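Local atomic coordinates of PEPTIDE N-myristoyltransferase (Saccharomyces cerevisiae, PDB entry 1IIC), a protein that catalyses the transfer of myristate from myristoyl-CoA to the N-terminal glycine of target proteins, acting as an N-myristoyltransferase. Residues F326-R331 with T337-T342. Sequence-based numbering, arbitrary orientation.
Sequences FQFKDR and TKALKT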
loop_
_atom_site.group_PDB
_atom_site.type_symbol
_atom_site.label_atom_id
_atom_site.label_comp_id
_atom_site.label_asym_id
_atom_site.label_seq_id
_atom_site.Cartn_x
_atom_site.Cartn_y
_atom_site.Cartn_z
ATOM N N PHE A 326 16.495 -2.594 -19.667
ATOM C CA PHE A 326 16.890 -1.253 -20.109
ATOM C C PHE A 326 17.594 -1.281 -21.461
ATOM O O PHE A 326 17.914 -0.241 -22.031
ATOM C CB PHE A 326 17.839 -0.607 -19.093
ATOM C CG PHE A 326 17.159 -0.064 -17.870
ATOM C CD1 PHE A 326 17.848 0.786 -17.005
ATOM C CD2 PHE A 326 15.835 -0.394 -17.576
ATOM C CE1 PHE A 326 17.233 1.301 -15.863
ATOM C CE2 PHE A 326 15.210 0.117 -16.433
ATOM C CZ PHE A 326 15.912 0.967 -15.575
ATOM N N GLN A 327 17.847 -2.477 -21.958
ATOM C CA GLN A 327 18.534 -2.655 -23.224
ATOM C C GLN A 327 17.565 -2.582 -24.401
ATOM O O GLN A 327 17.954 -2.262 -25.523
ATOM C CB GLN A 327 19.230 -4.010 -23.199
ATOM C CG GLN A 327 20.203 -4.273 -24.299
ATOM C CD GLN A 327 20.625 -5.727 -24.307
ATOM O OE1 GLN A 327 20.831 -6.330 -23.243
ATOM N NE2 GLN A 327 20.759 -6.304 -25.502
ATOM N N PHE A 328 16.302 -2.892 -24.145
ATOM C CA PHE A 328 15.293 -2.863 -25.190
ATOM C C PHE A 328 14.536 -1.549 -25.098
ATOM O O PHE A 328 14.367 -0.994 -24.013
ATOM C CB PHE A 328 14.336 -4.052 -25.027
ATOM C CG PHE A 328 15.039 -5.374 -24.848
ATOM C CD1 PHE A 328 15.610 -5.714 -23.623
ATOM C CD2 PHE A 328 15.181 -6.252 -25.918
ATOM C CE1 PHE A 328 16.320 -6.909 -23.466
ATOM C CE2 PHE A 328 15.891 -7.452 -25.770
ATOM C CZ PHE A 328 16.461 -7.778 -24.542
ATOM N N LYS A 329 14.086 -1.042 -26.238
ATOM C CA LYS A 329 13.360 0.220 -26.255
ATOM C C LYS A 329 11.919 0.043 -25.804
ATOM O O LYS A 329 11.419 0.819 -24.988
ATOM C CB LYS A 329 13.386 0.826 -27.659
ATOM N N ASP A 330 11.264 -0.991 -26.325
ATOM C CA ASP A 330 9.865 -1.265 -26.017
ATOM C C ASP A 330 9.652 -2.287 -24.903
ATOM O O ASP A 330 9.983 -3.465 -25.044
ATOM C CB ASP A 330 9.146 -1.731 -27.289
ATOM N N ARG A 331 9.087 -1.816 -23.797
ATOM C CA ARG A 331 8.799 -2.649 -22.637
ATOM C C ARG A 331 8.076 -3.956 -22.992
ATOM O O ARG A 331 8.343 -5.003 -22.402
ATOM C CB ARG A 331 7.940 -1.850 -21.650
ATOM C CG ARG A 331 7.331 -2.667 -20.516
ATOM C CD ARG A 331 6.339 -1.828 -19.723
ATOM N NE ARG A 331 5.705 -2.579 -18.641
ATOM C CZ ARG A 331 4.695 -2.118 -17.903
ATOM N NH1 ARG A 331 4.199 -0.906 -18.134
ATOM N NH2 ARG A 331 4.183 -2.868 -16.933
ATOM N N THR A 337 10.503 -8.527 -22.250
ATOM C CA THR A 337 9.664 -9.237 -21.295
ATOM C C THR A 337 10.376 -10.483 -20.736
ATOM O O THR A 337 10.403 -10.696 -19.528
ATOM C CB THR A 337 8.326 -9.645 -21.957
ATOM O OG1 THR A 337 7.674 -8.472 -22.457
ATOM C CG2 THR A 337 7.412 -10.336 -20.957
ATOM N N LYS A 338 10.966 -11.294 -21.608
ATOM C CA LYS A 338 11.659 -12.499 -21.159
ATOM C C LYS A 338 12.829 -12.170 -20.227
ATOM O O LYS A 338 13.004 -12.806 -19.186
ATOM C CB LYS A 338 12.180 -13.304 -22.346
ATOM C CG LYS A 338 12.740 -14.648 -21.931
ATOM C CD LYS A 338 13.518 -15.318 -23.042
ATOM C CE LYS A 338 14.136 -16.626 -22.542
ATOM N NZ LYS A 338 15.047 -17.201 -23.551
ATOM N N ALA A 339 13.635 -11.185 -20.605
ATOM C CA ALA A 339 14.760 -10.798 -19.774
ATOM C C ALA A 339 14.287 -10.294 -18.401
ATOM O O ALA A 339 14.869 -10.651 -17.380
ATOM C CB ALA A 339 15.581 -9.729 -20.477
ATOM N N LEU A 340 13.235 -9.471 -18.386
ATOM C CA LEU A 340 12.677 -8.916 -17.145
ATOM C C LEU A 340 12.067 -10.005 -16.258
ATOM O O LEU A 340 12.270 -10.017 -15.043
ATOM C CB LEU A 340 11.591 -7.881 -17.459
ATOM C CG LEU A 340 11.276 -6.712 -16.495
ATOM C CD1 LEU A 340 9.770 -6.557 -16.384
ATOM C CD2 LEU A 340 11.891 -6.907 -15.118
ATOM N N LYS A 341 11.321 -10.920 -16.871
ATOM C CA LYS A 341 10.684 -11.993 -16.125
ATOM C C LYS A 341 11.694 -12.883 -15.403
ATOM O O LYS A 341 11.489 -13.262 -14.251
ATOM C CB LYS A 341 9.822 -12.860 -17.042
ATOM C CG LYS A 341 9.206 -13.990 -16.267
ATOM C CD LYS A 341 8.438 -14.968 -17.103
ATOM C CE LYS A 341 7.763 -15.971 -16.181
ATOM N NZ LYS A 341 7.353 -17.209 -16.892
ATOM N N THR A 342 12.782 -13.223 -16.085
ATOM C CA THR A 342 13.810 -14.063 -15.488
ATOM C C THR A 342 14.466 -13.369 -14.296
ATOM O O THR A 342 14.763 -14.008 -13.292
ATOM C CB THR A 342 14.900 -14.438 -16.513
ATOM O OG1 THR A 342 14.311 -15.205 -17.563
ATOM C CG2 THR A 342 16.001 -15.290 -15.849
#
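Phe328 reaches from the loop to the helix and sets its ring corner CE1 against the methyl of Ala339, with CE1 and CB 4.2 Å apart. The ring meets that methyl obliquely. Its CG stands anti to the carbonyl carbon (chi1 -49°), which throws the ring across to the first turns of the helix, where it also rests on Lys335 and Ala336. Between the two segments this is the one apolar touch, and both of its residues stay partly exposed, so solvent still reaches this end.

The other end is polar and closer. Arg331 O and Thr337 OG1 come within 3.5 Å, yet no hydrogen bond joins the two segments. The hydroxyl bonds to Asp333 O, one turn back, with a weak bond to Arg414 NH1. Arg331 itself carries its extended side chain elsewhere, and NH2 forms a salt bridge with Asp370 and a hydrogen bond to Ser415 O.

As a whole the contact is loose: only 109 Å² is buried in all, at the protein surface, and the centre of the contact lies about 26 Å from the centre of the chain. The loop belongs to the connection from strand 311-322 through helix 334-357 to the parallel strand 362-366, a beta-alpha-beta crossover element of the GNAT-like C-terminal half of N-myristoyltransferase.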